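Local coordinates for chitin oligosaccharide binding protein NagB2 (Paenibacillus sp. FPU-7, PDB 7EHO) that probably binds chitin oligosaccharides outside the cell, as a solute-binding protein that hands its ligand to an import system, at residues 30-35 with 326-331; 154-159 with 291-296; 206-211 with 230-235. All coordinates share one frame; numbering follows the deposited sequence.

Contact 1: 30-35 with 326-331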
loop_
_atom_site.group_PDB
_atom_site.type_symbol
_atom_site.label_atom_id
_atom_site.label_comp_id
_atom_site.label_asym_id
_atom_site.label_seq_id
_atom_site.Cartn_x
_atom_site.Cartn_y
_atom_site.Cartn_z
ATOM N N VAL A 30 -13.983 -32.271 -11.124
ATOM C CA VAL A 30 -13.540 -31.760 -9.830
ATOM C C VAL A 30 -14.301 -30.478 -9.535
ATOM O O VAL A 30 -14.478 -29.633 -10.415
ATOM C CB VAL A 30 -12.005 -31.567 -9.801
ATOM C CG1 VAL A 30 -11.517 -30.480 -10.792
ATOM C CG2 VAL A 30 -11.535 -31.266 -8.391
ATOM N N SER A 31 -14.792 -30.352 -8.306
ATOM C CA SER A 31 -15.521 -29.167 -7.883
ATOM C C SER A 31 -14.733 -28.440 -6.803
ATOM O O SER A 31 -14.328 -29.049 -5.807
ATOM C CB SER A 31 -16.921 -29.545 -7.374
ATOM O OG SER A 31 -17.592 -28.394 -6.865
ATOM N N LEU A 32 -14.514 -27.141 -6.999
ATOM C CA LEU A 32 -13.761 -26.316 -6.059
ATOM C C LEU A 32 -14.649 -25.194 -5.542
ATOM O O LEU A 32 -15.312 -24.511 -6.326
ATOM C CB LEU A 32 -12.497 -25.722 -6.714
ATOM C CG LEU A 32 -11.411 -26.736 -7.106
ATOM C CD1 LEU A 32 -11.664 -27.250 -8.547
ATOM C CD2 LEU A 32 -10.034 -26.104 -7.013
ATOM N N THR A 33 -14.662 -24.999 -4.226
ATOM C CA THR A 33 -15.330 -23.839 -3.659
ATOM C C THR A 33 -14.367 -22.654 -3.682
ATOM O O THR A 33 -13.199 -22.789 -3.312
ATOM C CB THR A 33 -15.790 -24.127 -2.236
ATOM O OG1 THR A 33 -16.812 -25.136 -2.269
ATOM C CG2 THR A 33 -16.342 -22.861 -1.591
ATOM N N LEU A 34 -14.853 -21.501 -4.119
ATOM C CA LEU A 34 -14.029 -20.295 -4.196
ATOM C C LEU A 34 -14.657 -19.262 -3.260
ATOM O O LEU A 34 -15.658 -18.636 -3.651
ATOM C CB LEU A 34 -13.936 -19.812 -5.648
ATOM C CG LEU A 34 -12.839 -18.831 -6.082
ATOM C CD1 LEU A 34 -12.879 -18.692 -7.623
ATOM C CD2 LEU A 34 -12.994 -17.464 -5.406
ATOM N N ARG A 35 -14.061 -19.111 -2.037
ATOM C CA ARG A 35 -14.605 -18.228 -0.986
ATOM C C ARG A 35 -14.183 -16.835 -1.500
ATOM O O ARG A 35 -12.977 -16.606 -1.642
ATOM C CB ARG A 35 -13.901 -18.254 0.378
ATOM C CG ARG A 35 -14.735 -17.276 1.234
ATOM C CD ARG A 35 -16.149 -17.822 1.578
ATOM N NE ARG A 35 -15.675 -18.870 2.471
ATOM C CZ ARG A 35 -15.937 -19.956 3.177
ATOM N NH1 ARG A 35 -16.075 -21.109 2.590
ATOM N NH2 ARG A 35 -15.556 -19.929 4.445
ATOM N N ASP A 326 -4.644 -34.187 -7.254
ATOM C CA ASP A 326 -3.988 -33.694 -8.459
ATOM C C ASP A 326 -4.923 -32.840 -9.292
ATOM O O ASP A 326 -4.504 -31.812 -9.839
ATOM C CB ASP A 326 -3.441 -34.850 -9.299
ATOM C CG ASP A 326 -2.191 -35.479 -8.683
ATOM O OD1 ASP A 326 -1.534 -34.809 -7.847
ATOM O OD2 ASP A 326 -1.873 -36.631 -9.037
ATOM N N ALA A 327 -6.187 -33.251 -9.408
ATOM C CA ALA A 327 -7.141 -32.480 -10.190
ATOM C C ALA A 327 -7.333 -31.093 -9.596
ATOM O O ALA A 327 -7.415 -30.101 -10.334
ATOM C CB ALA A 327 -8.471 -33.230 -10.281
ATOM N N GLU A 328 -7.450 -31.009 -8.262
ATOM C CA GLU A 328 -7.602 -29.708 -7.617
ATOM C C GLU A 328 -6.356 -28.850 -7.814
ATOM O O GLU A 328 -6.454 -27.638 -8.077
ATOM C CB GLU A 328 -7.894 -29.904 -6.131
ATOM C CG GLU A 328 -9.279 -30.455 -5.847
ATOM C CD GLU A 328 -9.456 -30.838 -4.379
ATOM O OE1 GLU A 328 -8.557 -31.501 -3.836
ATOM O OE2 GLU A 328 -10.488 -30.486 -3.781
ATOM N N LYS A 329 -5.167 -29.449 -7.687
ATOM C CA LYS A 329 -3.946 -28.664 -7.898
ATOM C C LYS A 329 -3.881 -28.112 -9.325
ATOM O O LYS A 329 -3.426 -26.982 -9.551
ATOM C CB LYS A 329 -2.705 -29.512 -7.577
ATOM C CG LYS A 329 -2.493 -29.742 -6.084
ATOM C CD LYS A 329 -1.285 -30.643 -5.813
ATOM C CE LYS A 329 -1.398 -31.272 -4.428
ATOM N NZ LYS A 329 -0.251 -32.154 -4.108
ATOM N N LYS A 330 -4.327 -28.897 -10.310
ATOM C CA LYS A 330 -4.323 -28.402 -11.688
ATOM C C LYS A 330 -5.305 -27.243 -11.870
ATOM O O LYS A 330 -5.000 -26.269 -12.564
ATOM C CB LYS A 330 -4.643 -29.544 -12.662
ATOM C CG LYS A 330 -4.632 -29.092 -14.121
ATOM C CD LYS A 330 -5.479 -29.993 -15.023
ATOM C CE LYS A 330 -5.428 -31.445 -14.645
ATOM N NZ LYS A 330 -6.144 -32.275 -15.665
ATOM N N ALA A 331 -6.480 -27.318 -11.239
ATOM C CA ALA A 331 -7.475 -26.261 -11.399
ATOM C C ALA A 331 -7.055 -24.990 -10.670
ATOM O O ALA A 331 -7.317 -23.886 -11.156
ATOM C CB ALA A 331 -8.836 -26.727 -10.901
#
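Val30 and Leu32 of the first strand lie against Ala327, Glu328 and Ala331 at the start of helix 326-339, a helix packed on the face of a parallel beta region in an alpha/beta lobe of the solute-binding-protein fold. Strand 30-36 runs parallel to both strand 64-70 and strand 93-97, and the axis of the helix segment crosses that of the strand segment at 58°, with a closest approach of 8.6 Å. Within these segments, Ala327, Glu328 and Ala331 are the helix residues that meet Val30 and Leu32, two residues whose side chains point to the same face.

The firm part is apolar and uses small residues on the helix. Leu32 sets CD1 3.7 Å from Ala331 CB, while its other branch, CD2, lies 4.0 Å from Glu328 O. One helical turn earlier, Val30 CB stands 3.9 Å from Ala327 CB. Each alanine methyl lets the helix come near the sheet, and the branched residues opposite supply the bulk. Both methyls of Val30 face the helix: CG1, lodged between its own backbone N and carbonyl carbon (chi1 65°), lies near Ala327, and Val30 CG2, anti to the backbone N, rests 3.5 Å from Glu328 CG.

Beyond that CG the packing gives way to the open side. Glu328 is partly exposed, and a residue with an aliphatic stem and a charged end suits such a border: the stem covers Val30, and the carboxylate is held elsewhere, OE2 of Glu328 bonding with Gln92 NE2.

Contact 2: 154-159 with 291-296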
loop_
_atom_site.group_PDB
_atom_site.type_symbol
_atom_site.label_atom_id
_atom_site.label_comp_id
_atom_site.label_asym_id
_atom_site.label_seq_id
_atom_site.Cartn_x
_atom_site.Cartn_y
_atom_site.Cartn_z
ATOM N N ASN A 154 -2.653 19.669 -6.946
ATOM C CA ASN A 154 -3.611 20.561 -7.600
ATOM C C ASN A 154 -2.894 21.224 -8.761
ATOM O O ASN A 154 -2.007 22.047 -8.551
ATOM C CB ASN A 154 -4.137 21.589 -6.598
ATOM C CG ASN A 154 -5.277 22.475 -7.158
ATOM O OD1 ASN A 154 -5.272 22.860 -8.319
ATOM N ND2 ASN A 154 -6.246 22.792 -6.313
ATOM N N THR A 155 -3.263 20.839 -9.982
ATOM C CA THR A 155 -2.544 21.315 -11.157
ATOM C C THR A 155 -2.762 22.801 -11.375
ATOM O O THR A 155 -1.886 23.475 -11.924
ATOM C CB THR A 155 -2.986 20.539 -12.393
ATOM O OG1 THR A 155 -4.384 20.744 -12.592
ATOM C CG2 THR A 155 -2.721 19.054 -12.219
ATOM N N LYS A 156 -3.910 23.323 -10.938
ATOM C CA LYS A 156 -4.201 24.743 -11.114
ATOM C C LYS A 156 -3.379 25.592 -10.138
ATOM O O LYS A 156 -2.781 26.602 -10.528
ATOM C CB LYS A 156 -5.713 24.958 -10.955
ATOM C CG LYS A 156 -6.300 26.089 -11.783
ATOM C CD LYS A 156 -7.749 26.406 -11.388
ATOM C CE LYS A 156 -8.775 25.738 -12.314
ATOM N NZ LYS A 156 -10.172 26.133 -11.933
ATOM N N LEU A 157 -3.285 25.170 -8.873
ATOM C CA LEU A 157 -2.426 25.893 -7.930
ATOM C C LEU A 157 -0.961 25.814 -8.345
ATOM O O LEU A 157 -0.209 26.782 -8.188
ATOM C CB LEU A 157 -2.615 25.337 -6.522
ATOM C CG LEU A 157 -3.988 25.598 -5.871
ATOM C CD1 LEU A 157 -4.028 24.989 -4.468
ATOM C CD2 LEU A 157 -4.263 27.107 -5.814
ATOM N N PHE A 158 -0.533 24.662 -8.866
ATOM C CA PHE A 158 0.823 24.542 -9.399
ATOM C C PHE A 158 1.060 25.562 -10.507
ATOM O O PHE A 158 2.086 26.254 -10.529
ATOM C CB PHE A 158 1.047 23.117 -9.925
ATOM C CG PHE A 158 1.689 22.192 -8.918
ATOM C CD1 PHE A 158 1.234 22.148 -7.599
ATOM C CD2 PHE A 158 2.731 21.359 -9.287
ATOM C CE1 PHE A 158 1.826 21.293 -6.668
ATOM C CE2 PHE A 158 3.320 20.500 -8.363
ATOM C CZ PHE A 158 2.865 20.473 -7.055
ATOM N N ALA A 159 0.106 25.672 -11.433
ATOM C CA ALA A 159 0.264 26.606 -12.545
ATOM C C ALA A 159 0.270 28.050 -12.065
ATOM O O ALA A 159 0.955 28.891 -12.653
ATOM C CB ALA A 159 -0.846 26.391 -13.571
ATOM N N LYS A 291 -11.492 17.797 -8.013
ATOM C CA LYS A 291 -11.607 16.624 -8.874
ATOM C C LYS A 291 -11.608 16.886 -10.365
ATOM O O LYS A 291 -11.547 15.915 -11.129
ATOM C CB LYS A 291 -12.811 15.860 -8.347
ATOM C CG LYS A 291 -14.187 16.527 -8.482
ATOM C CD LYS A 291 -15.133 15.514 -7.791
ATOM C CE LYS A 291 -16.661 15.791 -7.750
ATOM N NZ LYS A 291 -16.969 16.947 -6.774
ATOM N N ASP A 292 -11.622 18.138 -10.803
ATOM C CA ASP A 292 -11.476 18.456 -12.208
ATOM C C ASP A 292 -10.058 18.846 -12.581
ATOM O O ASP A 292 -9.802 19.124 -13.754
ATOM C CB ASP A 292 -12.424 19.592 -12.627
ATOM C CG ASP A 292 -13.900 19.247 -12.438
ATOM O OD1 ASP A 292 -14.728 20.186 -12.453
ATOM O OD2 ASP A 292 -14.239 18.053 -12.277
ATOM N N ASN A 293 -9.132 18.880 -11.618
ATOM C CA ASN A 293 -7.791 19.402 -11.854
ATOM C C ASN A 293 -6.813 18.910 -10.792
ATOM O O ASN A 293 -6.175 19.693 -10.087
ATOM C CB ASN A 293 -7.858 20.928 -11.968
ATOM C CG ASN A 293 -8.678 21.570 -10.862
ATOM O OD1 ASN A 293 -8.290 21.583 -9.691
ATOM N ND2 ASN A 293 -9.877 22.042 -11.227
ATOM N N VAL A 294 -6.708 17.591 -10.691
ATOM C CA VAL A 294 -5.894 16.902 -9.702
ATOM C C VAL A 294 -4.951 15.957 -10.431
ATOM O O VAL A 294 -5.340 15.302 -11.405
ATOM C CB VAL A 294 -6.782 16.163 -8.667
ATOM C CG1 VAL A 294 -7.610 15.079 -9.331
ATOM C CG2 VAL A 294 -5.927 15.538 -7.561
ATOM N N GLY A 295 -3.694 15.929 -9.996
ATOM C CA GLY A 295 -2.705 15.021 -10.536
ATOM C C GLY A 295 -2.037 14.216 -9.437
ATOM O O GLY A 295 -2.458 14.270 -8.271
ATOM N N TYR A 296 -0.988 13.473 -9.784
ATOM C CA TYR A 296 -0.366 12.571 -8.822
ATOM C C TYR A 296 1.080 12.316 -9.210
ATOM O O TYR A 296 1.381 12.170 -10.393
ATOM C CB TYR A 296 -1.138 11.251 -8.772
ATOM C CG TYR A 296 -0.717 10.268 -7.697
ATOM C CD1 TYR A 296 -1.348 10.257 -6.454
ATOM C CD2 TYR A 296 0.273 9.320 -7.939
ATOM C CE1 TYR A 296 -0.983 9.340 -5.465
ATOM C CE2 TYR A 296 0.642 8.390 -6.974
ATOM C CZ TYR A 296 0.006 8.410 -5.736
ATOM O OH TYR A 296 0.342 7.497 -4.765
#
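Asn154 faces Val294 as an antiparallel, non-hydrogen-bonded pair, their CA atoms 4.8 Å apart, just where strand 138-154 gives way to helix 155-160. The same residue is the N-cap of that helix. Its CG is anti to the backbone N (chi1 -173°), which carries OD1 back over the first turn. There OD1 accepts a fairly straight bond from Leu157 N at 3.1 Å (N-H...O 164°), the donor standing well above the amide plane, and a weak one from Lys156 N. The amide of Asn293 lies alongside, pointing the same way, with the two planes 27° apart. A leucine at this position would have no oxygen to offer, and the amides of Leu157 and Lys156 would probably lose their cap, leaving the first turn more likely to fray.

Thr155 carries the direct link between the segments: its N donates to Asn293 O at 3.1 Å, from above the carbonyl plane. Its side chain crosses that of Asn293, OG1 lying 3.5 Å from Asn293 CB, while CG2 approaches Gly295 N at 4.0 Å. Gly295 has no side chain, so the methyl lies against its backbone; a beta carbon there would stand 3.5 Å from Thr155 CG2. The end of Lys156, bent at chi3, passes beside the amide of Asn293, CE 4.0 Å from Asn293 ND2, with no hydrogen bond between them.

On its other edge the backbone of Asn154 bonds to Ala270, so strand 138-154 ends held between two neighbours. Helix 257-265 touches Asn154 and Val294 through Phe264, and helix 369-379 covers Val294 and Tyr296, whose ring meets Tyr152 edge-to-face.

Contact 3: 206-211 with 230-235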
loop_
_atom_site.group_PDB
_atom_site.type_symbol
_atom_site.label_atom_id
_atom_site.label_comp_id
_atom_site.label_asym_id
_atom_site.label_seq_id
_atom_site.Cartn_x
_atom_site.Cartn_y
_atom_site.Cartn_z
ATOM N N SER A 206 8.447 7.697 3.839
ATOM C CA SER A 206 8.977 7.771 2.495
ATOM C C SER A 206 10.120 8.763 2.370
ATOM O O SER A 206 10.991 8.612 1.503
ATOM C CB SER A 206 7.912 8.197 1.452
ATOM O OG SER A 206 6.967 7.192 1.079
ATOM N N LEU A 207 10.126 9.795 3.207
ATOM C CA LEU A 207 11.279 10.681 3.268
ATOM C C LEU A 207 12.525 9.935 3.759
ATOM O O LEU A 207 13.595 10.043 3.156
ATOM C CB LEU A 207 10.946 11.894 4.143
ATOM C CG LEU A 207 11.782 13.169 4.130
ATOM C CD1 LEU A 207 12.197 13.584 2.747
ATOM C CD2 LEU A 207 10.918 14.276 4.748
ATOM N N PHE A 208 12.412 9.127 4.815
ATOM C CA PHE A 208 13.641 8.489 5.283
ATOM C C PHE A 208 13.977 7.245 4.473
ATOM O O PHE A 208 15.132 6.821 4.475
ATOM C CB PHE A 208 13.636 8.231 6.826
ATOM C CG PHE A 208 12.710 7.139 7.317
ATOM C CD1 PHE A 208 12.984 5.805 7.080
ATOM C CD2 PHE A 208 11.604 7.464 8.078
ATOM C CE1 PHE A 208 12.137 4.811 7.558
ATOM C CE2 PHE A 208 10.757 6.474 8.570
ATOM C CZ PHE A 208 11.028 5.143 8.292
ATOM N N VAL A 209 13.025 6.711 3.709
ATOM C CA VAL A 209 13.406 5.699 2.734
ATOM C C VAL A 209 14.117 6.373 1.564
ATOM O O VAL A 209 15.087 5.830 1.011
ATOM C CB VAL A 209 12.171 4.885 2.309
ATOM C CG1 VAL A 209 12.441 4.102 0.989
ATOM C CG2 VAL A 209 11.800 3.931 3.399
ATOM N N ALA A 210 13.722 7.604 1.231
ATOM C CA ALA A 210 14.434 8.321 0.180
ATOM C C ALA A 210 15.829 8.751 0.635
ATOM O O ALA A 210 16.759 8.779 -0.180
ATOM C CB ALA A 210 13.619 9.523 -0.281
ATOM N N THR A 211 16.014 9.058 1.923
ATOM C CA THR A 211 17.334 9.516 2.357
ATOM C C THR A 211 18.264 8.364 2.704
ATOM O O THR A 211 19.480 8.485 2.505
ATOM C CB THR A 211 17.234 10.479 3.559
ATOM O OG1 THR A 211 16.500 9.880 4.637
ATOM C CG2 THR A 211 16.574 11.797 3.160
ATOM N N PRO A 230 22.828 7.896 10.313
ATOM C CA PRO A 230 22.764 9.305 9.897
ATOM C C PRO A 230 21.844 9.561 8.728
ATOM O O PRO A 230 21.218 10.624 8.672
ATOM C CB PRO A 230 24.224 9.620 9.531
ATOM C CG PRO A 230 24.864 8.282 9.334
ATOM C CD PRO A 230 24.223 7.434 10.391
ATOM N N ALA A 231 21.734 8.607 7.792
ATOM C CA ALA A 231 20.855 8.802 6.648
ATOM C C ALA A 231 19.385 8.721 7.042
ATOM O O ALA A 231 18.542 9.353 6.392
ATOM C CB ALA A 231 21.184 7.773 5.565
ATOM N N VAL A 232 19.055 7.944 8.084
ATOM C CA VAL A 232 17.682 7.935 8.586
ATOM C C VAL A 232 17.389 9.245 9.304
ATOM O O VAL A 232 16.351 9.880 9.084
ATOM C CB VAL A 232 17.457 6.723 9.507
ATOM C CG1 VAL A 232 16.075 6.785 10.171
ATOM C CG2 VAL A 232 17.619 5.430 8.715
ATOM N N LEU A 233 18.307 9.655 10.177
ATOM C CA LEU A 233 18.215 10.955 10.837
ATOM C C LEU A 233 17.982 12.073 9.827
ATOM O O LEU A 233 17.143 12.955 10.051
ATOM C CB LEU A 233 19.495 11.198 11.649
ATOM C CG LEU A 233 19.735 12.585 12.244
ATOM C CD1 LEU A 233 18.558 13.031 13.123
ATOM C CD2 LEU A 233 21.079 12.596 13.004
ATOM N N ASP A 234 18.692 12.028 8.694
ATOM C CA ASP A 234 18.541 13.044 7.655
ATOM C C ASP A 234 17.091 13.181 7.201
ATOM O O ASP A 234 16.628 14.298 6.918
ATOM C CB ASP A 234 19.454 12.715 6.467
ATOM C CG ASP A 234 19.416 13.792 5.387
ATOM O OD1 ASP A 234 19.448 14.986 5.727
ATOM O OD2 ASP A 234 19.334 13.445 4.202
ATOM N N GLY A 235 16.371 12.059 7.082
ATOM C CA GLY A 235 14.972 12.126 6.683
ATOM C C GLY A 235 14.130 12.917 7.664
ATOM O O GLY A 235 13.285 13.712 7.268
HETATM O O HOH W 1 21.202 11.014 2.830
#
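Ala231 receives the hydrogen bond between segments 206-211 and 230-235: Thr211 OG1 donates to Ala231 O at 2.7 Å, nearly along the C=O axis (160°). Thr211 can do this because OG1 sits between its own backbone N and carbonyl carbon (chi1 55°), facing the partner helix. The methyl of Ala231 is small enough to lie 3.6 Å from Thr211 O. Val232 comes next, its CG1 4.4 Å from Phe208 CB; the ring of Phe208 leads on to Phe236 and to Gln217 of helix 214-220.

The side chains of Asp234 and Thr211 cross, Asp234 OD2 being 3.4 Å from Thr211 CG2. That oxygen has its main partner in Arg238, a salt bridge, and a water bonded to Thr211 O reaches it weakly. At Gly235 the CA atoms of the two segments come closest, its own lying 4.1 Å from Phe208 CA, where a beta carbon would clash with Phe208 CB and Thr211 OG1. Leu207 CD2 closes over Gly235 O.

The axes of the two segments approach to 7.5 Å, at 140° between their directions, a glycine-mediated close crossing of helices within one lobe of this two-lobed solute-binding fold.

How the contacts relate
From the N terminus, strand 30-36 opens the widest loop, which contact 1 closes at helix 326-339, with 290 residues between its segments. Within that span, contact 2 returns residues 291-296 to the end of strand 138-154 after 131 residues. Contact 3 lies inside this second loop and spans 18 residues between helices 197-212 and 230-244. The three are thus enclosed one within another, and none cross. Contacts 1 and 2 reach the same mixed sheet, but their centres are about 48 Å apart, on opposite sides of the chain's centre. Contact 3, its centre about 28 Å from that of contact 2, instead joins helix to helix.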